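Local coordinates for 2-oxoglutarate (2OG) and Fe(II)-dependent oxygenase superfamily protein (Arabidopsis thaliana, PDB 6KWA) that probably oxidises the plant hormone indole-3-acetic acid irreversibly to inactive 2-oxoindole-3-acetic acid, as a 2-oxoglutarate-dependent dioxygenase that carries a magnesium ion in its metal site here, at residues I2-L7 / C28-N33; G186-D191 / K227-C232. One frame throughout, in Å; residues are numbered along the deposited sequence.

Interaction 1 of 2, residues I2-L7 / C28-N33; sequences IPTIDL and CFRVIN
At the edge of the Arg-30 guanidinium, almost in its plane, sits the hydroxyl of Thr-4: NH1 reaches OG1 over 3.3 Å in a nearly straight bond (164°). The arginine gets there by a bend at chi3 (-85°), which turns its end toward Ile-2 and Thr-4; NH2, at the other corner, is taken by the carbonyl of Asp-201. Ile-2 CG2 approaches the same group obliquely. The Phe-29 ring has Ile-5 as its neighbour, CD1 coming obliquely to within 4.0 Å of CD1 of the ring. These groups lie on the two faces of a parallel strand pair, 4-6 beside 28-32, whose connection through helix 12-25 makes a beta-alpha-beta unit at the margin of the main sheet. The helix packs on the face that carries Ile-5 and Phe-29, with Leu-15 and Ile-19 against Ile-5 and Ser-23 against the ring. Arg-30 and Ile-32 of the second strand bond to residues on either side of their partners in the first: Arg-30 N gives to Pro-3 O and Ile-5 N to Arg-30 O at 2.8 Å, then Ile-32 N to Ile-5 O and Leu-7 N to Ile-32 O. Ile-2, with CG1 anti to the backbone N (chi1 173°), points that branch across the second strand, CG1 lying 3.6 Å from Phe-29 CA and CD1 beside the sulfur of Cys-28. Farther along, Leu-7 CD1 rests 3.8 Å from Val-31 CB. Thr-4 and Ile-32 meet through their CG2 methyls. Beyond the last backbone bond, Asn-33 ND2 donates to Asp-6 OD1 at 2.7 Å, meeting it from above the carboxylate plane, the carboxylate and amide planes being steeply turned against each other; OD1 also accepts from the backbone N of Glu-8.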
ATOM      1  N   ILE A   2       2.035  13.919   8.808  1.00 59.18           N
ATOM      2  CA  ILE A   2       1.305  12.659   8.878  1.00 59.54           C
ATOM      3  C   ILE A   2       1.264  12.080  10.300  1.00 55.37           C
ATOM      4  O   ILE A   2       2.280  12.005  10.992  1.00 53.44           O
ATOM      5  CB  ILE A   2       1.940  11.641   7.938  1.00 49.24           C
ATOM      6  CG1 ILE A   2       1.308  10.265   8.127  1.00 50.64           C
ATOM      7  CG2 ILE A   2       3.470  11.578   8.174  1.00 54.09           C
ATOM      8  CD1 ILE A   2       1.822   9.243   7.143  1.00 45.92           C
ATOM      9  N   PRO A   3       0.056  11.717  10.755  1.00 49.37           N
ATOM     10  CA  PRO A   3      -0.136  11.200  12.103  1.00 43.06           C
ATOM     11  C   PRO A   3       0.256   9.750  12.198  1.00 47.44           C
ATOM     12  O   PRO A   3       0.265   8.998  11.218  1.00 46.43           O
ATOM     13  CB  PRO A   3      -1.630  11.394  12.350  1.00 48.64           C
ATOM     14  CG  PRO A   3      -2.235  11.455  11.011  1.00 49.00           C
ATOM     15  CD  PRO A   3      -1.224  12.076  10.120  1.00 53.29           C
ATOM     16  N   THR A   4       0.626   9.369  13.403  1.00 47.35           N
ATOM     17  CA  THR A   4       0.900   8.000  13.707  1.00 49.41           C
ATOM     18  C   THR A   4      -0.205   7.546  14.616  1.00 49.28           C
ATOM     19  O   THR A   4      -0.599   8.288  15.510  1.00 48.03           O
ATOM     20  CB  THR A   4       2.249   7.825  14.344  1.00 51.49           C
ATOM     21  OG1 THR A   4       3.244   8.168  13.375  1.00 49.20           O
ATOM     22  CG2 THR A   4       2.419   6.373  14.790  1.00 45.95           C
ATOM     23  N   ILE A   5      -0.797   6.407  14.272  1.00 46.25           N
ATOM     24  CA  ILE A   5      -1.940   5.840  14.980  1.00 45.79           C
ATOM     25  C   ILE A   5      -1.627   4.509  15.651  1.00 43.01           C
ATOM     26  O   ILE A   5      -1.148   3.577  15.011  1.00 42.40           O
ATOM     27  CB  ILE A   5      -3.129   5.697  14.006  1.00 42.96           C
ATOM     28  CG1 ILE A   5      -3.606   7.121  13.696  1.00 45.79           C
ATOM     29  CG2 ILE A   5      -4.240   4.869  14.605  1.00 41.55           C
ATOM     30  CD1 ILE A   5      -4.900   7.212  12.972  1.00 44.61           C
ATOM     31  N   ASP A   6      -1.903   4.440  16.948  1.00 50.10           N
ATOM     32  CA  ASP A   6      -1.669   3.253  17.783  1.00 47.48           C
ATOM     33  C   ASP A   6      -2.859   2.318  17.690  1.00 47.16           C
ATOM     34  O   ASP A   6      -3.895   2.580  18.291  1.00 49.35           O
ATOM     35  CB  ASP A   6      -1.435   3.693  19.244  1.00 53.14           C
ATOM     36  CG  ASP A   6      -0.990   2.541  20.175  1.00 53.25           C
ATOM     37  OD1 ASP A   6      -1.104   1.344  19.831  1.00 48.32           O
ATOM     38  OD2 ASP A   6      -0.511   2.861  21.281  1.00 60.04           O
ATOM     39  N   LEU A   7      -2.695   1.190  16.998  1.00 47.79           N
ATOM     40  CA  LEU A   7      -3.801   0.268  16.780  1.00 48.62           C
ATOM     41  C   LEU A   7      -4.128  -0.521  18.042  1.00 51.37           C
ATOM     42  O   LEU A   7      -5.101  -1.274  18.046  1.00 50.08           O
ATOM     43  CB  LEU A   7      -3.477  -0.695  15.630  1.00 44.27           C
ATOM     44  CG  LEU A   7      -3.337  -0.036  14.240  1.00 50.97           C
ATOM     45  CD1 LEU A   7      -3.120  -1.070  13.158  1.00 36.85           C
ATOM     46  CD2 LEU A   7      -4.558   0.823  13.890  1.00 42.39           C
ATOM     47  N   CYS A  28      -3.484   9.741   4.702  1.00 35.93           N
ATOM     48  CA  CYS A  28      -2.484   8.764   5.066  1.00 42.19           C
ATOM     49  C   CYS A  28      -2.211   8.812   6.542  1.00 39.82           C
ATOM     50  O   CYS A  28      -2.518   9.800   7.208  1.00 40.85           O
ATOM     51  CB  CYS A  28      -1.182   9.017   4.281  1.00 44.02           C
ATOM     52  SG  CYS A  28      -0.521  10.693   4.522  1.00 49.40           S
ATOM     53  N   PHE A  29      -1.637   7.735   7.052  1.00 39.97           N
ATOM     54  CA  PHE A  29      -1.206   7.691   8.440  1.00 42.68           C
ATOM     55  C   PHE A  29      -0.287   6.519   8.645  1.00 40.69           C
ATOM     56  O   PHE A  29      -0.333   5.549   7.914  1.00 39.07           O
ATOM     57  CB  PHE A  29      -2.399   7.627   9.404  1.00 38.81           C
ATOM     58  CG  PHE A  29      -3.336   6.499   9.156  1.00 40.82           C
ATOM     59  CD1 PHE A  29      -3.235   5.315   9.873  1.00 37.18           C
ATOM     60  CD2 PHE A  29      -4.360   6.633   8.225  1.00 40.95           C
ATOM     61  CE1 PHE A  29      -4.119   4.286   9.654  1.00 39.24           C
ATOM     62  CE2 PHE A  29      -5.238   5.589   7.982  1.00 42.70           C
ATOM     63  CZ  PHE A  29      -5.133   4.413   8.717  1.00 40.72           C
ATOM     64  N   ARG A  30       0.494   6.598   9.706  1.00 39.15           N
ATOM     65  CA  ARG A  30       1.399   5.534  10.074  1.00 45.81           C
ATOM     66  C   ARG A  30       0.670   4.688  11.117  1.00 45.23           C
ATOM     67  O   ARG A  30      -0.163   5.222  11.847  1.00 45.51           O
ATOM     68  CB  ARG A  30       2.688   6.159  10.632  1.00 49.68           C
ATOM     69  CG  ARG A  30       3.914   5.260  10.750  1.00 52.11           C
ATOM     70  CD  ARG A  30       5.136   6.078  11.278  1.00 56.04           C
ATOM     71  NE  ARG A  30       5.874   6.787  10.228  1.00 52.62           N
ATOM     72  CZ  ARG A  30       5.965   8.113  10.107  1.00 59.74           C
ATOM     73  NH1 ARG A  30       5.367   8.925  10.976  1.00 54.89           N
ATOM     74  NH2 ARG A  30       6.679   8.633   9.113  1.00 55.51           N
ATOM     75  N   VAL A  31       0.911   3.380  11.155  1.00 42.37           N
ATOM     76  CA  VAL A  31       0.393   2.582  12.254  1.00 45.11           C
ATOM     77  C   VAL A  31       1.548   1.949  13.031  1.00 48.74           C
ATOM     78  O   VAL A  31       2.582   1.559  12.463  1.00 43.64           O
ATOM     79  CB  VAL A  31      -0.603   1.485  11.804  1.00 43.52           C
ATOM     80  CG1 VAL A  31      -1.906   2.139  11.337  1.00 38.50           C
ATOM     81  CG2 VAL A  31      -0.021   0.562  10.715  1.00 36.26           C
ATOM     82  N   ILE A  32       1.370   1.910  14.351  1.00 49.26           N
ATOM     83  CA  ILE A  32       2.248   1.186  15.264  1.00 48.67           C
ATOM     84  C   ILE A  32       1.400   0.195  16.031  1.00 49.40           C
ATOM     85  O   ILE A  32       0.163   0.310  16.049  1.00 47.61           O
ATOM     86  CB  ILE A  32       2.944   2.122  16.266  1.00 48.47           C
ATOM     87  CG1 ILE A  32       1.889   2.955  17.009  1.00 49.16           C
ATOM     88  CG2 ILE A  32       3.951   3.006  15.569  1.00 51.55           C
ATOM     89  CD1 ILE A  32       2.450   3.817  18.126  1.00 57.39           C
ATOM     90  N   ASN A  33       2.062  -0.777  16.654  1.00 50.68           N
ATOM     91  CA  ASN A  33       1.391  -1.894  17.316  1.00 47.61           C
ATOM     92  C   ASN A  33       0.349  -2.513  16.407  1.00 45.90           C
ATOM     93  O   ASN A  33      -0.764  -2.825  16.826  1.00 51.17           O
ATOM     94  CB  ASN A  33       0.767  -1.426  18.633  1.00 52.31           C
ATOM     95  CG  ASN A  33       1.769  -0.696  19.525  1.00 58.77           C
ATOM     96  OD1 ASN A  33       2.986  -0.912  19.429  1.00 56.21           O
ATOM     97  ND2 ASN A  33       1.266   0.202  20.369  1.00 54.73           N
TER

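Interaction 2 of 2, residues G186-D191 / K227-C232; sequences GLEAMD and KHRVQC. With MG (magnesium ion), chain D.
Glu-188 and Arg-229 extend side by side in the same direction from neighbouring strands, with carboxylate and guanidinium planes only 22° apart. Their salt bridge is long: OE1 stands 3.4 Å from NH2, and the hydrogen bond within it is weak and bent (131°). The arginine runs extended from CG to NE and also makes a cation-pi contact with Phe-197, which touches Glu-188 too. Crossing the glutamate obliquely, Gln-231 turns its amide oxygen, not a donor, nearest the carboxylate, OE1 to OE1 3.7 Å, without a hydrogen bond. Toward the other end, Met-190 and Lys-227 cross, SD lying 3.8 Å from CD of the lysine. These side chains stand on or next to antiparallel strands 187-190 and 228-231, the middle pair of the smaller sheet of the double-stranded beta-helix, the fold of 2-oxoglutarate and iron-dependent oxygenases. Glu-188 and Arg-229 are a hydrogen-bonded pair of these two strands, N of Glu-188 meeting O of Arg-229 at 2.6 Å and N of Arg-229 meeting O of Glu-188 at 2.7 Å. On the face bearing Leu-187, Ala-189 and Val-230, chi1 of 56°, with CG between the backbone N and the carbonyl carbon, directs the His-228 imidazole to the metal. Its CB passes 3.3 Å from Glu-188 O. Leu-187 CD1 comes obliquely to the imidazole, 4.1 Å from CD2. Next to CD2, NE2 binds the magnesium ion at 2.1 Å, with His-169 and Asp-171 as the other protein ligands, while ND1 is hydrogen-bonded to Val-226 O, a second-shell bond that, together with the metal, would hold the ring's rotation.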
ATOM      1  N   GLY A 186      12.199   8.627   2.143  1.00 80.78           N
ATOM      2  CA  GLY A 186      12.151   9.772   1.256  1.00 75.44           C
ATOM      3  C   GLY A 186      10.788   9.968   0.629  1.00 79.55           C
ATOM      4  O   GLY A 186      10.578  10.922  -0.132  1.00 73.02           O
ATOM      5  N   LEU A 187       9.866   9.065   0.957  1.00 71.75           N
ATOM      6  CA  LEU A 187       8.479   9.196   0.543  1.00 63.69           C
ATOM      7  C   LEU A 187       7.966  10.553   1.004  1.00 61.21           C
ATOM      8  O   LEU A 187       8.273  10.991   2.114  1.00 56.00           O
ATOM      9  CB  LEU A 187       7.647   8.053   1.112  1.00 60.66           C
ATOM     10  CG  LEU A 187       6.138   8.106   0.932  1.00 58.08           C
ATOM     11  CD1 LEU A 187       5.776   7.928  -0.527  1.00 57.67           C
ATOM     12  CD2 LEU A 187       5.550   6.980   1.747  1.00 56.25           C
ATOM     13  N   GLU A 188       7.184  11.216   0.157  1.00 60.50           N
ATOM     14  CA  GLU A 188       6.610  12.514   0.504  1.00 63.75           C
ATOM     15  C   GLU A 188       5.232  12.670  -0.063  1.00 53.65           C
ATOM     16  O   GLU A 188       4.923  12.096  -1.095  1.00 58.71           O
ATOM     17  CB  GLU A 188       7.466  13.652  -0.058  1.00 61.38           C
ATOM     18  CG  GLU A 188       8.409  14.310   0.889  1.00 67.09           C
ATOM     19  CD  GLU A 188       9.087  15.505   0.241  1.00 71.57           C
ATOM     20  OE1 GLU A 188       8.973  15.648  -1.007  1.00 68.91           O
ATOM     21  OE2 GLU A 188       9.721  16.297   0.980  1.00 67.46           O
ATOM     22  N   ALA A 189       4.434  13.514   0.575  1.00 54.73           N
ATOM     23  CA  ALA A 189       3.025  13.636   0.227  1.00 57.98           C
ATOM     24  C   ALA A 189       2.589  15.080   0.217  1.00 62.50           C
ATOM     25  O   ALA A 189       3.073  15.891   1.010  1.00 60.86           O
ATOM     26  CB  ALA A 189       2.160  12.855   1.190  1.00 50.07           C
ATOM     27  N   MET A 190       1.643  15.388  -0.658  1.00 56.81           N
ATOM     28  CA  MET A 190       1.137  16.738  -0.753  1.00 59.52           C
ATOM     29  C   MET A 190       0.024  16.991   0.249  1.00 60.79           C
ATOM     30  O   MET A 190      -0.908  16.196   0.359  1.00 58.99           O
ATOM     31  CB  MET A 190       0.619  17.021  -2.160  1.00 61.19           C
ATOM     32  CG  MET A 190       0.251  18.480  -2.372  1.00 69.38           C
ATOM     33  SD  MET A 190      -0.324  18.799  -4.048  1.00 71.79           S
ATOM     34  CE  MET A 190       1.213  18.547  -4.926  1.00 70.48           C
ATOM     35  N   ASP A 191       0.169  18.070   1.008  1.00 56.83           N
ATOM     36  CA  ASP A 191      -0.916  18.683   1.767  1.00 61.27           C
ATOM     37  C   ASP A 191      -1.825  19.416   0.783  1.00 67.07           C
ATOM     38  O   ASP A 191      -1.396  20.366   0.132  1.00 63.86           O
ATOM     39  CB  ASP A 191      -0.352  19.648   2.817  1.00 59.78           C
ATOM     40  CG  ASP A 191      -1.428  20.288   3.708  1.00 64.03           C
ATOM     41  OD1 ASP A 191      -2.627  20.327   3.346  1.00 60.35           O
ATOM     42  OD2 ASP A 191      -1.055  20.761   4.803  1.00 65.15           O
ATOM     43  N   LYS A 227      -1.827  12.517  -2.587  1.00 50.44           N
ATOM     44  CA  LYS A 227      -0.831  12.633  -3.633  1.00 56.47           C
ATOM     45  C   LYS A 227       0.529  12.424  -3.011  1.00 54.09           C
ATOM     46  O   LYS A 227       0.904  13.116  -2.063  1.00 56.50           O
ATOM     47  CB  LYS A 227      -0.875  14.003  -4.326  1.00 57.02           C
ATOM     48  CG  LYS A 227      -2.195  14.398  -4.990  1.00 56.89           C
ATOM     49  CD  LYS A 227      -2.043  15.794  -5.623  1.00 61.11           C
ATOM     50  CE  LYS A 227      -3.273  16.257  -6.385  1.00 63.22           C
ATOM     51  NZ  LYS A 227      -4.393  16.613  -5.452  1.00 64.96           N
ATOM     52  N   HIS A 228       1.287  11.491  -3.554  1.00 50.69           N
ATOM     53  CA  HIS A 228       2.581  11.212  -2.967  1.00 58.80           C
ATOM     54  C   HIS A 228       3.651  10.886  -4.009  1.00 59.89           C
ATOM     55  O   HIS A 228       3.354  10.547  -5.162  1.00 58.69           O
ATOM     56  CB  HIS A 228       2.454  10.057  -1.947  1.00 53.86           C
ATOM     57  CG  HIS A 228       1.858   8.806  -2.508  1.00 56.20           C
ATOM     58  ND1 HIS A 228       0.512   8.683  -2.785  1.00 55.99           N
ATOM     59  CD2 HIS A 228       2.414   7.606  -2.807  1.00 61.05           C
ATOM     60  CE1 HIS A 228       0.270   7.469  -3.250  1.00 54.65           C
ATOM     61  NE2 HIS A 228       1.406   6.795  -3.272  1.00 59.37           N
ATOM     62  N   ARG A 229       4.900  10.968  -3.573  1.00 60.57           N
ATOM     63  CA  ARG A 229       6.032  10.642  -4.433  1.00 74.59           C
ATOM     64  C   ARG A 229       7.201  10.261  -3.542  1.00 77.49           C
ATOM     65  O   ARG A 229       7.219  10.593  -2.351  1.00 73.96           O
ATOM     66  CB  ARG A 229       6.444  11.828  -5.298  1.00 68.93           C
ATOM     67  CG  ARG A 229       6.452  13.091  -4.491  1.00 69.86           C
ATOM     68  CD  ARG A 229       7.105  14.252  -5.189  1.00 76.23           C
ATOM     69  NE  ARG A 229       7.317  15.344  -4.241  1.00 74.40           N
ATOM     70  CZ  ARG A 229       7.711  16.561  -4.589  1.00 80.42           C
ATOM     71  NH1 ARG A 229       7.923  16.838  -5.868  1.00 83.00           N
ATOM     72  NH2 ARG A 229       7.877  17.502  -3.667  1.00 75.19           N
ATOM     73  N   VAL A 230       8.186   9.597  -4.131  1.00 82.93           N
ATOM     74  CA  VAL A 230       9.406   9.277  -3.414  1.00 83.43           C
ATOM     75  C   VAL A 230      10.546  10.118  -3.987  1.00 85.23           C
ATOM     76  O   VAL A 230      10.766  10.171  -5.198  1.00 85.73           O
ATOM     77  CB  VAL A 230       9.740   7.776  -3.473  1.00 80.99           C
ATOM     78  CG1 VAL A 230       9.735   7.276  -4.909  1.00 85.18           C
ATOM     79  CG2 VAL A 230      11.085   7.514  -2.808  1.00 83.64           C
ATOM     80  N   GLN A 231      11.225  10.829  -3.097  1.00 85.80           N
ATOM     81  CA  GLN A 231      12.342  11.680  -3.466  1.00 86.28           C
ATOM     82  C   GLN A 231      13.670  10.986  -3.213  1.00 86.69           C
ATOM     83  O   GLN A 231      13.833  10.284  -2.216  1.00 89.16           O
ATOM     84  CB  GLN A 231      12.291  12.976  -2.677  1.00 88.04           C
ATOM     85  CG  GLN A 231      11.866  14.165  -3.473  1.00 89.23           C
ATOM     86  CD  GLN A 231      12.296  15.430  -2.795  1.00 87.54           C
ATOM     87  OE1 GLN A 231      12.579  15.430  -1.595  1.00 85.59           O
ATOM     88  NE2 GLN A 231      12.354  16.520  -3.550  1.00 94.14           N
ATOM     89  N   CYS A 232      14.625  11.183  -4.111  1.00 85.86           N
ATOM     90  CA  CYS A 232      15.949  10.616  -3.897  1.00 86.56           C
ATOM     91  C   CYS A 232      16.784  11.469  -2.944  1.00 86.27           C
ATOM     92  O   CYS A 232      16.996  12.649  -3.198  1.00 91.20           O
ATOM     93  CB  CYS A 232      16.680  10.462  -5.226  1.00 81.66           C
ATOM     94  SG  CYS A 232      18.410  10.068  -5.001  1.00 86.53           S
TER
HETATM   95 MG    MG D 301       1.936   5.041  -4.275  1.00 65.62          MG

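In the fold
From the N terminus, the chain lays down strand 4-6, turns through helix 12-25 and returns as strand 28-32, so interaction 1 closes a short local loop within the N-terminal region. Interaction 2 opens much later, spanning residues 186-191 to 227-232; the 35 residues between include strands 197-200 and 207-211. The two loops follow in series, neither nested nor crossed, with centres about 17 Å apart and nearest atoms about 5 Å apart. The first adds an edge strand pair to the larger sheet, beside strand 207-211; the second joins central strands of the smaller one. Strand 197-200 lies between: Phe-198 and Ile-200 touch residues of both contacts.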